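Local coordinates for protein ofchtiv-allosamidin (Ostrinia furnacalis, PDB 6JMB) that probably hydrolyses the beta-1,4 links of chitin as a family 18 insect chitinase and here holds the inhibitor allosamidin in its substrate cleft, at residues V6-G11 with F31-L36; G11-Y16 with M343-E348; V284-F289 with E348-H353. One frame throughout, in Å; residues are numbered along the deposited sequence.

Interaction 1 (V6-G11 with F31-L36); sequences VVCYYG and FLCTHL. With AMI (allosamizoline), chain C.
A disulfide ties a barrel strand to the turn leading into its neighbour: C8 SG and C33 SG lie 2.0 Å apart, with a left-handed chi3 of -94°. C8 sets its sulfur anti to its own carbonyl carbon, beside the backbone N (chi1 -63°), and this carries SG across to C33, two residues before the parallel pairing begins at H35. On the same sheet face L36 lays CD2 against C8 CB at 3.6 Å, so the bridge and an isobutyl branch share this side of the strand.

The backbone fixes the register. V6 O is gripped by two consecutive N-H groups: T34 N comes in the carbonyl plane, on a lone pair, at 3.0 Å, whereas H35 N arrives at 3.1 Å, tilted 27° out of that plane. One residue pair further along, C8 N donates to H35 O at 2.8 Å in a nearly straight bond. T34 closes the end of the pairing with its side chain, since OG1 accepts the V6 N hydrogen at 2.9 Å. The same hydroxyl lies in the plane of the H35 imidazole and is hydrogen-bonded to ND1, which helps to fix the ring's rotation. On the other face of the sheet, V7 CG2 packs on H35 CB, while V6 CG1 rests on L32 O.

Further along the strand, Y9 turns away from this pairing to the ligand, and one ring face covers allosamizoline C9, offset toward the ring's rim. Its OH is anchored by D122. Strands 5-11 and 35-43 running parallel, with Y9 facing the inhibitor, are characteristic of the family 18 TIM barrel and its substrate pocket.

Interaction 2 (G11-Y16 with M343-E348); sequences GTWATY and MLWSIE. With AMI (allosamizoline), chain C; NAA (2-acetamido-2-deoxy-beta-D-allopyranose), chain B; NAA (2-acetamido-2-deoxy-beta-D-allopyranose), chain D.
E348 reaches G11 because its chain folds back: CG sits between the backbone N and the carbonyl carbon (chi1 69°), and a bend at chi2 of -89° brings the carboxylate in front of the G11 N-H. W345 instead holds CG anti to its backbone N (chi1 -175°), which sends the indole into the cleft, where its edge meets W13. Within the carboxylate, OE1 receives G11 N at 2.9 Å, from above the carboxylate plane. S346 OG donates to OE2 at 2.6 Å, also from well outside that plane. Two donors thus fix the rotation of a buried acid and would probably stabilise its negative charge. The E348 methylenes supply the apolar side of the contact, with CG 3.6 Å from A14 CB. G11 O in turn accepts A14 N, starting the 3-10 segment that positions W13.

The cis peptide between W345 and S346, at the end of strand 341-345, is a hallmark of the family 18 barrel, and here W345 lies under the inhibitor. Allosamizoline C5 sits above one indole face, offset toward the rim, while S346 CB backs the opposite face. In the plane of the indole, NE1 donates to acetamide O7 of the chain D N-acetylallosamine at 2.9 Å. The two tryptophans approach from opposite directions: W13 CH2 lies in the W345 plane, 3.9 Å from W345 CZ2. One W13 face carries the chain B sugar, whose N2 is over the ring centre, and G11 C lies against the other. W13 CZ2 also reaches C4 of the chain D sugar at 3.8 Å.

Interaction 3 (V284-F289 with E348-H353); sequences VGYNEF and ETDDFH
N287 and T349 meet at the start of helix 286-295, where G285 is the N-cap residue. This helix belongs to the region inserted between barrel strands 243-256 and 341-345, consistent with the chitinase insertion domain of family 18. A glycine N-cap has no side chain to accept first-turn N-H groups; T349 O, from the loop after strand 341-345, takes N287 N at 2.9 Å, the donor tilted 32° from the carbonyl plane. E288, in the first turn, folds back so that OE1 accepts the G285 N hydrogen at 2.9 Å on its anti lone pair.

N287 places CG between its backbone N and carbonyl carbon (chi1 63°), which turns the amide across T349. N287 OD1 lies 3.5 Å from T349 CB, and N287 CB presses on D350 O at 3.2 Å. The N287 amide lies alongside the F352 ring, pointing the same way, with N287 ND2 4.1 Å from F352 CE1 and the amide and ring planes 41° apart. An alanine in place of N287 is likely to open a gap between T349 CB and the F352 ring. T349 OG1 is turned to F249 O, while its CB packs on G285 CA at 3.7 Å.

Y286 swings its ring out with CG anti to the backbone N, so that D351 N lies in the ring plane at its edge. The Y286 and D351 side chains cross obliquely, CE2 of the ring nearest D351 CB. D351 centres an inverse gamma turn, and D350 OD1 accepts the D351 N hydrogen. The D351 carboxylate is further gripped from outside, OD1 by L355 N and OD2 by C356 N. A water completes the junction, donating to N287 O at 2.8 Å and to D351 OD1 at 2.9 Å.

How the interactions relate
Strand 5-11 and the segment 343-348 bind interactions 1 and 2 together: V7 O and Y9 O each face a backbone nitrogen, of L344 and I347, at 2.9 Å, probably as hydrogen bonds, and G11 belongs to both contacts. Their centres are about 10 Å apart. Both touch allosamizoline, interaction 1 through Y9 and interaction 2 through W345. Interaction 3 follows from interaction 2 by way of E348, again with centres about 10 Å apart, and leads from the cleft to helix 286-295. The E348 side chain lies about 7 Å from allosamizoline, so interaction 3 begins close to the ligand site, whereas interactions 1 and 3 have centres about 16 Å apart.

Interaction 1 (V6-G11 with F31-L36)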
loop_
_atom_site.group_PDB
_atom_site.type_symbol
_atom_site.label_atom_id
_atom_site.label_comp_id
_atom_site.label_asym_id
_atom_site.label_seq_id
_atom_site.Cartn_x
_atom_site.Cartn_y
_atom_site.Cartn_z
ATOM N N VAL A 6 1.950 5.254 -11.916
ATOM C CA VAL A 6 0.856 5.078 -10.972
ATOM C C VAL A 6 0.743 3.579 -10.739
ATOM O O VAL A 6 0.363 2.833 -11.649
ATOM C CB VAL A 6 -0.464 5.656 -11.503
ATOM C CG1 VAL A 6 -1.584 5.405 -10.518
ATOM C CG2 VAL A 6 -0.321 7.148 -11.761
ATOM N N VAL A 7 1.088 3.137 -9.536
ATOM C CA VAL A 7 1.150 1.716 -9.199
ATOM C C VAL A 7 -0.101 1.381 -8.395
ATOM O O VAL A 7 -0.237 1.795 -7.236
ATOM C CB VAL A 7 2.433 1.387 -8.421
ATOM C CG1 VAL A 7 2.490 -0.099 -8.067
ATOM C CG2 VAL A 7 3.664 1.798 -9.223
ATOM N N CYS A 8 -1.024 0.640 -9.005
ATOM C CA CYS A 8 -2.310 0.322 -8.394
ATOM C C CYS A 8 -2.280 -1.101 -7.860
ATOM O O CYS A 8 -2.175 -2.046 -8.644
ATOM C CB CYS A 8 -3.422 0.392 -9.435
ATOM S SG CYS A 8 -3.702 2.013 -10.164
ATOM N N TYR A 9 -2.442 -1.255 -6.550
ATOM C CA TYR A 9 -2.636 -2.581 -5.973
ATOM C C TYR A 9 -4.113 -2.939 -5.954
ATOM O O TYR A 9 -4.972 -2.088 -5.690
ATOM C CB TYR A 9 -2.106 -2.628 -4.544
ATOM C CG TYR A 9 -0.613 -2.755 -4.451
ATOM C CD1 TYR A 9 0.208 -1.641 -4.498
ATOM C CD2 TYR A 9 -0.022 -4.004 -4.312
ATOM C CE1 TYR A 9 1.575 -1.774 -4.408
ATOM C CE2 TYR A 9 1.348 -4.144 -4.221
ATOM C CZ TYR A 9 2.139 -3.020 -4.254
ATOM O OH TYR A 9 3.513 -3.131 -4.148
ATOM N N TYR A 10 -4.408 -4.209 -6.223
ATOM C CA TYR A 10 -5.767 -4.737 -6.170
ATOM C C TYR A 10 -5.806 -5.848 -5.127
ATOM O O TYR A 10 -5.163 -6.893 -5.295
ATOM C CB TYR A 10 -6.180 -5.258 -7.543
ATOM C CG TYR A 10 -7.525 -5.956 -7.602
ATOM C CD1 TYR A 10 -8.583 -5.581 -6.774
ATOM C CD2 TYR A 10 -7.732 -6.998 -8.485
ATOM C CE1 TYR A 10 -9.816 -6.234 -6.839
ATOM C CE2 TYR A 10 -8.952 -7.640 -8.566
ATOM C CZ TYR A 10 -9.984 -7.260 -7.744
ATOM O OH TYR A 10 -11.192 -7.919 -7.833
ATOM N N GLY A 11 -6.546 -5.610 -4.043
ATOM C CA GLY A 11 -6.824 -6.644 -3.059
ATOM C C GLY A 11 -7.881 -7.590 -3.596
ATOM O O GLY A 11 -9.081 -7.302 -3.517
ATOM N N PHE A 31 -6.663 2.143 -17.704
ATOM C CA PHE A 31 -6.006 3.360 -18.159
ATOM C C PHE A 31 -5.744 4.354 -17.038
ATOM O O PHE A 31 -5.148 5.404 -17.289
ATOM C CB PHE A 31 -6.817 4.018 -19.278
ATOM C CG PHE A 31 -6.673 3.329 -20.602
ATOM C CD1 PHE A 31 -5.522 3.491 -21.353
ATOM C CD2 PHE A 31 -7.684 2.517 -21.091
ATOM C CE1 PHE A 31 -5.380 2.861 -22.579
ATOM C CE2 PHE A 31 -7.543 1.879 -22.316
ATOM C CZ PHE A 31 -6.388 2.059 -23.055
ATOM N N LEU A 32 -6.168 4.057 -15.815
ATOM C CA LEU A 32 -5.892 4.917 -14.676
ATOM C C LEU A 32 -4.669 4.468 -13.895
ATOM O O LEU A 32 -4.342 5.076 -12.872
ATOM C CB LEU A 32 -7.114 5.000 -13.760
ATOM C CG LEU A 32 -8.311 5.761 -14.333
ATOM C CD1 LEU A 32 -9.485 5.739 -13.356
ATOM C CD2 LEU A 32 -7.915 7.192 -14.677
ATOM N N CYS A 33 -3.998 3.417 -14.352
ATOM C CA CYS A 33 -2.774 2.920 -13.746
ATOM C C CYS A 33 -1.751 2.690 -14.846
ATOM O O CYS A 33 -2.113 2.422 -15.996
ATOM C CB CYS A 33 -3.036 1.576 -13.064
ATOM S SG CYS A 33 -4.482 1.573 -11.991
ATOM N N THR A 34 -0.469 2.801 -14.496
ATOM C CA THR A 34 0.588 2.319 -15.375
ATOM C C THR A 34 1.059 0.928 -14.989
ATOM O O THR A 34 1.520 0.172 -15.851
ATOM C CB THR A 34 1.795 3.266 -15.376
ATOM O OG1 THR A 34 2.331 3.371 -14.055
ATOM C CG2 THR A 34 1.387 4.646 -15.858
ATOM N N HIS A 35 0.930 0.583 -13.713
ATOM C CA HIS A 35 1.292 -0.720 -13.187
ATOM C C HIS A 35 0.147 -1.177 -12.304
ATOM O O HIS A 35 -0.337 -0.407 -11.469
ATOM C CB HIS A 35 2.577 -0.624 -12.359
ATOM C CG HIS A 35 3.767 -0.192 -13.158
ATOM N ND1 HIS A 35 3.893 1.079 -13.676
ATOM C CD2 HIS A 35 4.874 -0.867 -13.542
ATOM C CE1 HIS A 35 5.028 1.167 -14.345
ATOM N NE2 HIS A 35 5.643 -0.001 -14.282
ATOM N N LEU A 36 -0.322 -2.398 -12.522
ATOM C CA LEU A 36 -1.412 -2.973 -11.743
ATOM C C LEU A 36 -0.896 -4.243 -11.088
ATOM O O LEU A 36 -0.276 -5.077 -11.757
ATOM C CB LEU A 36 -2.631 -3.263 -12.632
ATOM C CG LEU A 36 -3.698 -2.162 -12.569
ATOM C CD1 LEU A 36 -4.560 -2.126 -13.825
ATOM C CD2 LEU A 36 -4.568 -2.383 -11.332
HETATM C C1 AMI C . -0.297 -2.950 2.950
HETATM C C2 AMI C . 0.125 -4.472 2.865
HETATM C C3 AMI C . -1.133 -5.187 2.841
HETATM C C4 AMI C . -2.119 -4.292 3.697
HETATM C C5 AMI C . -1.838 -2.976 3.145
HETATM C C6 AMI C . -2.338 -1.798 4.059
HETATM C C7 AMI C . 0.728 -3.391 1.032
HETATM C C8 AMI C . 2.136 -4.210 -0.924
HETATM C C9 AMI C . 1.205 -1.822 -0.928
HETATM N N2 AMI C . 0.813 -4.587 1.760
HETATM N N7 AMI C . 1.359 -3.148 -0.271
HETATM O O3 AMI C . -0.971 -6.512 3.345
HETATM O O4 AMI C . -3.501 -4.557 3.496
HETATM O O6 AMI C . -1.797 -1.973 5.353
HETATM O O7 AMI C . 0.005 -2.411 1.644
#

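Interaction 2 (G11-Y16 with M343-E348)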
loop_
_atom_site.group_PDB
_atom_site.type_symbol
_atom_site.label_atom_id
_atom_site.label_comp_id
_atom_site.label_asym_id
_atom_site.label_seq_id
_atom_site.Cartn_x
_atom_site.Cartn_y
_atom_site.Cartn_z
ATOM N N GLY A 11 -6.546 -5.610 -4.043
ATOM C CA GLY A 11 -6.824 -6.644 -3.059
ATOM C C GLY A 11 -7.881 -7.590 -3.596
ATOM O O GLY A 11 -9.081 -7.302 -3.517
ATOM N N THR A 12 -7.439 -8.713 -4.165
ATOM C CA THR A 12 -8.298 -9.527 -5.022
ATOM C C THR A 12 -9.453 -10.182 -4.272
ATOM O O THR A 12 -10.437 -10.579 -4.910
ATOM C CB THR A 12 -7.463 -10.570 -5.774
ATOM O OG1 THR A 12 -6.746 -11.378 -4.834
ATOM C CG2 THR A 12 -6.469 -9.884 -6.717
ATOM N N TRP A 13 -9.368 -10.292 -2.944
ATOM C CA TRP A 13 -10.463 -10.837 -2.151
ATOM C C TRP A 13 -11.686 -9.926 -2.146
ATOM O O TRP A 13 -12.743 -10.333 -1.646
ATOM C CB TRP A 13 -9.987 -11.107 -0.715
ATOM C CG TRP A 13 -9.314 -9.926 -0.092
ATOM C CD1 TRP A 13 -9.904 -8.954 0.656
ATOM C CD2 TRP A 13 -7.922 -9.581 -0.176
ATOM N NE1 TRP A 13 -8.969 -8.025 1.049
ATOM C CE2 TRP A 13 -7.746 -8.386 0.545
ATOM C CE3 TRP A 13 -6.811 -10.168 -0.793
ATOM C CZ2 TRP A 13 -6.505 -7.766 0.670
ATOM C CZ3 TRP A 13 -5.577 -9.548 -0.670
ATOM C CH2 TRP A 13 -5.436 -8.359 0.056
ATOM N N ALA A 14 -11.582 -8.712 -2.696
ATOM C CA ALA A 14 -12.744 -7.830 -2.768
ATOM C C ALA A 14 -13.839 -8.373 -3.673
ATOM O O ALA A 14 -14.969 -7.866 -3.634
ATOM C CB ALA A 14 -12.312 -6.438 -3.238
ATOM N N THR A 15 -13.538 -9.389 -4.479
ATOM C CA THR A 15 -14.568 -10.011 -5.296
ATOM C C THR A 15 -15.647 -10.673 -4.450
ATOM O O THR A 15 -16.766 -10.868 -4.938
ATOM C CB THR A 15 -13.936 -11.017 -6.262
ATOM O OG1 THR A 15 -14.940 -11.504 -7.164
ATOM C CG2 THR A 15 -13.332 -12.196 -5.503
ATOM N N TYR A 16 -15.348 -11.006 -3.196
ATOM C CA TYR A 16 -16.310 -11.662 -2.320
ATOM C C TYR A 16 -17.211 -10.686 -1.577
ATOM O O TYR A 16 -18.161 -11.125 -0.914
ATOM C CB TYR A 16 -15.592 -12.561 -1.309
ATOM C CG TYR A 16 -14.790 -13.654 -1.956
ATOM C CD1 TYR A 16 -15.412 -14.655 -2.690
ATOM C CD2 TYR A 16 -13.405 -13.676 -1.858
ATOM C CE1 TYR A 16 -14.681 -15.655 -3.292
ATOM C CE2 TYR A 16 -12.664 -14.673 -2.460
ATOM C CZ TYR A 16 -13.306 -15.655 -3.180
ATOM O OH TYR A 16 -12.578 -16.654 -3.778
ATOM N N MET A 343 2.038 5.176 -5.537
ATOM C CA MET A 343 1.537 3.827 -5.330
ATOM C C MET A 343 0.298 3.937 -4.451
ATOM O O MET A 343 0.238 4.799 -3.569
ATOM C CB MET A 343 2.611 2.996 -4.608
ATOM C CG MET A 343 2.191 1.606 -4.202
ATOM S SD MET A 343 3.519 0.709 -3.355
ATOM C CE MET A 343 3.467 1.413 -1.708
ATOM N N LEU A 344 -0.702 3.091 -4.692
ATOM C CA LEU A 344 -1.918 3.155 -3.901
ATOM C C LEU A 344 -2.325 1.787 -3.381
ATOM O O LEU A 344 -2.332 0.800 -4.119
ATOM C CB LEU A 344 -3.077 3.786 -4.686
ATOM C CG LEU A 344 -3.427 3.042 -5.967
ATOM C CD1 LEU A 344 -4.935 2.904 -6.139
ATOM C CD2 LEU A 344 -2.830 3.765 -7.173
ATOM N N TRP A 345 -2.674 1.742 -2.105
ATOM C CA TRP A 345 -3.384 0.610 -1.523
ATOM C C TRP A 345 -4.753 1.130 -1.116
ATOM O O TRP A 345 -4.848 1.939 -0.184
ATOM C CB TRP A 345 -2.662 0.069 -0.285
ATOM C CG TRP A 345 -3.363 -1.158 0.183
ATOM C CD1 TRP A 345 -4.426 -1.224 1.052
ATOM C CD2 TRP A 345 -3.124 -2.494 -0.266
ATOM N NE1 TRP A 345 -4.843 -2.535 1.184
ATOM C CE2 TRP A 345 -4.063 -3.327 0.383
ATOM C CE3 TRP A 345 -2.205 -3.071 -1.147
ATOM C CZ2 TRP A 345 -4.103 -4.706 0.176
ATOM C CZ3 TRP A 345 -2.246 -4.439 -1.348
ATOM C CH2 TRP A 345 -3.186 -5.240 -0.687
ATOM N N SER A 346 -5.820 0.707 -1.809
ATOM C CA SER A 346 -5.828 -0.184 -2.966
ATOM C C SER A 346 -7.052 0.227 -3.787
ATOM O O SER A 346 -7.952 0.913 -3.284
ATOM C CB SER A 346 -5.953 -1.646 -2.528
ATOM O OG SER A 346 -6.976 -1.804 -1.557
ATOM N N ILE A 347 -7.086 -0.208 -5.049
ATOM C CA ILE A 347 -8.020 0.371 -6.012
ATOM C C ILE A 347 -9.470 0.074 -5.645
ATOM O O ILE A 347 -10.369 0.878 -5.936
ATOM C CB ILE A 347 -7.651 -0.088 -7.438
ATOM C CG1 ILE A 347 -8.433 0.707 -8.491
ATOM C CG2 ILE A 347 -7.844 -1.596 -7.596
ATOM C CD1 ILE A 347 -7.947 0.462 -9.922
ATOM N N GLU A 348 -9.723 -1.059 -4.989
ATOM C CA GLU A 348 -11.084 -1.516 -4.761
ATOM C C GLU A 348 -11.835 -0.700 -3.718
ATOM O O GLU A 348 -13.035 -0.940 -3.531
ATOM C CB GLU A 348 -11.091 -3.000 -4.400
ATOM C CG GLU A 348 -10.502 -3.307 -3.035
ATOM C CD GLU A 348 -9.009 -3.552 -3.064
ATOM O OE1 GLU A 348 -8.369 -3.370 -4.124
ATOM O OE2 GLU A 348 -8.461 -3.926 -2.006
HETATM C C1 AMI C . -0.297 -2.950 2.950
HETATM C C2 AMI C . 0.125 -4.472 2.865
HETATM C C3 AMI C . -1.133 -5.187 2.841
HETATM C C4 AMI C . -2.119 -4.292 3.697
HETATM C C5 AMI C . -1.838 -2.976 3.145
HETATM C C6 AMI C . -2.338 -1.798 4.059
HETATM C C7 AMI C . 0.728 -3.391 1.032
HETATM C C8 AMI C . 2.136 -4.210 -0.924
HETATM C C9 AMI C . 1.205 -1.822 -0.928
HETATM N N2 AMI C . 0.813 -4.587 1.760
HETATM N N7 AMI C . 1.359 -3.148 -0.271
HETATM O O3 AMI C . -0.971 -6.512 3.345
HETATM O O4 AMI C . -3.501 -4.557 3.496
HETATM O O6 AMI C . -1.797 -1.973 5.353
HETATM O O7 AMI C . 0.005 -2.411 1.644
HETATM C C1 NAA B . -7.567 -9.247 4.898
HETATM C C2 NAA B . -7.918 -10.724 4.802
HETATM C C3 NAA B . -9.405 -10.937 4.894
HETATM C C4 NAA B . -10.014 -10.312 6.102
HETATM C C5 NAA B . -9.621 -8.832 6.178
HETATM C C6 NAA B . -10.000 -8.199 7.467
HETATM C C7 NAA B . -6.176 -11.956 3.341
HETATM C C8 NAA B . -5.713 -12.429 1.952
HETATM N N2 NAA B . -7.460 -11.196 3.470
HETATM O O3 NAA B . -9.992 -10.260 3.763
HETATM O O4 NAA B . -11.440 -10.372 5.946
HETATM O O5 NAA B . -8.150 -8.657 6.130
HETATM O O6 NAA B . -9.060 -7.123 7.644
HETATM O O7 NAA B . -5.513 -12.199 4.329
HETATM C C1 NAA D . -3.999 -5.595 4.280
HETATM C C2 NAA D . -5.513 -5.481 4.365
HETATM C C3 NAA D . -6.134 -6.648 5.034
HETATM C C4 NAA D . -5.731 -7.940 4.349
HETATM C C5 NAA D . -4.212 -8.035 4.307
HETATM C C6 NAA D . -3.718 -9.255 3.592
HETATM C C7 NAA D . -6.367 -3.067 4.421
HETATM C C8 NAA D . -6.552 -1.765 5.208
HETATM N N2 NAA D . -5.736 -4.208 5.130
HETATM O O3 NAA D . -5.697 -6.645 6.428
HETATM O O4 NAA D . -6.220 -9.107 5.042
HETATM O O5 NAA D . -3.689 -6.875 3.589
HETATM O O6 NAA D . -2.311 -9.266 3.695
HETATM O O7 NAA D . -6.718 -3.177 3.309
#

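Interaction 3 (V284-F289 with E348-H353)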
loop_
_atom_site.group_PDB
_atom_site.type_symbol
_atom_site.label_atom_id
_atom_site.label_comp_id
_atom_site.label_asym_id
_atom_site.label_seq_id
_atom_site.Cartn_x
_atom_site.Cartn_y
_atom_site.Cartn_z
ATOM N N VAL A 284 -11.770 1.490 7.253
ATOM C CA VAL A 284 -12.924 1.722 6.391
ATOM C C VAL A 284 -12.411 2.173 5.032
ATOM O O VAL A 284 -11.455 2.948 4.947
ATOM C CB VAL A 284 -13.890 2.741 7.041
ATOM C CG1 VAL A 284 -13.229 4.103 7.213
ATOM C CG2 VAL A 284 -15.178 2.843 6.249
ATOM N N GLY A 285 -13.009 1.656 3.964
ATOM C CA GLY A 285 -12.625 2.105 2.639
ATOM C C GLY A 285 -13.114 3.517 2.375
ATOM O O GLY A 285 -14.103 3.973 2.949
ATOM N N TYR A 286 -12.398 4.238 1.505
ATOM C CA TYR A 286 -12.876 5.563 1.121
ATOM C C TYR A 286 -14.284 5.492 0.537
ATOM O O TYR A 286 -15.127 6.346 0.839
ATOM C CB TYR A 286 -11.919 6.257 0.144
ATOM C CG TYR A 286 -12.471 7.587 -0.315
ATOM C CD1 TYR A 286 -12.418 8.701 0.512
ATOM C CD2 TYR A 286 -13.102 7.714 -1.552
ATOM C CE1 TYR A 286 -12.950 9.919 0.109
ATOM C CE2 TYR A 286 -13.644 8.923 -1.959
ATOM C CZ TYR A 286 -13.558 10.019 -1.127
ATOM O OH TYR A 286 -14.094 11.232 -1.519
ATOM N N ASN A 287 -14.554 4.489 -0.309
ATOM C CA ASN A 287 -15.894 4.329 -0.870
ATOM C C ASN A 287 -16.935 4.243 0.236
ATOM O O ASN A 287 -17.994 4.881 0.159
ATOM C CB ASN A 287 -15.965 3.100 -1.788
ATOM C CG ASN A 287 -15.691 1.783 -1.063
ATOM O OD1 ASN A 287 -14.793 1.683 -0.224
ATOM N ND2 ASN A 287 -16.463 0.752 -1.413
ATOM N N GLU A 288 -16.629 3.495 1.292
ATOM C CA GLU A 288 -17.573 3.328 2.388
ATOM C C GLU A 288 -17.701 4.604 3.197
ATOM O O GLU A 288 -18.810 4.999 3.569
ATOM C CB GLU A 288 -17.113 2.179 3.280
ATOM C CG GLU A 288 -17.104 0.834 2.581
ATOM C CD GLU A 288 -16.461 -0.248 3.408
ATOM O OE1 GLU A 288 -15.327 -0.047 3.897
ATOM O OE2 GLU A 288 -17.095 -1.313 3.576
ATOM N N PHE A 289 -16.584 5.274 3.475
ATOM C CA PHE A 289 -16.657 6.404 4.390
ATOM C C PHE A 289 -17.180 7.666 3.720
ATOM O O PHE A 289 -17.913 8.440 4.351
ATOM C CB PHE A 289 -15.329 6.665 5.098
ATOM C CG PHE A 289 -15.498 7.497 6.334
ATOM C CD1 PHE A 289 -16.325 7.048 7.354
ATOM C CD2 PHE A 289 -14.884 8.733 6.460
ATOM C CE1 PHE A 289 -16.530 7.808 8.494
ATOM C CE2 PHE A 289 -15.073 9.506 7.608
ATOM C CZ PHE A 289 -15.902 9.035 8.625
ATOM N N GLU A 348 -9.723 -1.059 -4.989
ATOM C CA GLU A 348 -11.084 -1.516 -4.761
ATOM C C GLU A 348 -11.835 -0.700 -3.718
ATOM O O GLU A 348 -13.035 -0.940 -3.531
ATOM C CB GLU A 348 -11.091 -3.000 -4.400
ATOM C CG GLU A 348 -10.502 -3.307 -3.035
ATOM C CD GLU A 348 -9.009 -3.552 -3.064
ATOM O OE1 GLU A 348 -8.369 -3.370 -4.124
ATOM O OE2 GLU A 348 -8.461 -3.926 -2.006
ATOM N N THR A 349 -11.187 0.253 -3.040
ATOM C CA THR A 349 -11.902 1.129 -2.113
ATOM C C THR A 349 -11.882 2.595 -2.528
ATOM O O THR A 349 -12.271 3.453 -1.729
ATOM C CB THR A 349 -11.445 0.962 -0.660
ATOM O OG1 THR A 349 -10.066 1.324 -0.542
ATOM C CG2 THR A 349 -11.639 -0.477 -0.186
ATOM N N ASP A 350 -11.432 2.916 -3.740
ATOM C CA ASP A 350 -11.826 4.197 -4.298
ATOM C C ASP A 350 -13.348 4.196 -4.426
ATOM O O ASP A 350 -14.002 3.152 -4.340
ATOM C CB ASP A 350 -11.167 4.400 -5.670
ATOM C CG ASP A 350 -10.997 5.878 -6.052
ATOM O OD1 ASP A 350 -11.595 6.777 -5.416
ATOM O OD2 ASP A 350 -10.248 6.143 -7.017
ATOM N N ASP A 351 -13.923 5.380 -4.632
ATOM C CA ASP A 351 -15.353 5.468 -4.935
ATOM C C ASP A 351 -15.545 5.072 -6.402
ATOM O O ASP A 351 -15.802 5.893 -7.286
ATOM C CB ASP A 351 -15.897 6.854 -4.615
ATOM C CG ASP A 351 -17.397 6.960 -4.819
ATOM O OD1 ASP A 351 -18.101 5.930 -4.758
ATOM O OD2 ASP A 351 -17.869 8.095 -5.042
ATOM N N PHE A 352 -15.392 3.769 -6.648
ATOM C CA PHE A 352 -15.352 3.275 -8.021
ATOM C C PHE A 352 -16.695 3.403 -8.727
ATOM O O PHE A 352 -16.728 3.535 -9.957
ATOM C CB PHE A 352 -14.756 1.861 -8.104
ATOM C CG PHE A 352 -15.520 0.795 -7.354
ATOM C CD1 PHE A 352 -15.377 0.649 -5.982
ATOM C CD2 PHE A 352 -16.323 -0.108 -8.035
ATOM C CE1 PHE A 352 -16.055 -0.361 -5.293
ATOM C CE2 PHE A 352 -17.002 -1.114 -7.354
ATOM C CZ PHE A 352 -16.869 -1.238 -5.985
ATOM N N HIS A 353 -17.796 3.414 -7.979
ATOM C CA HIS A 353 -19.122 3.612 -8.550
ATOM C C HIS A 353 -19.531 5.081 -8.609
ATOM O O HIS A 353 -20.623 5.385 -9.108
ATOM C CB HIS A 353 -20.177 2.854 -7.734
ATOM C CG HIS A 353 -20.096 1.361 -7.842
ATOM N ND1 HIS A 353 -19.894 0.702 -9.037
ATOM C CD2 HIS A 353 -20.226 0.397 -6.898
ATOM C CE1 HIS A 353 -19.894 -0.603 -8.823
ATOM N NE2 HIS A 353 -20.093 -0.814 -7.532
HETATM O O HOH W 1 -19.289 5.037 -2.286
#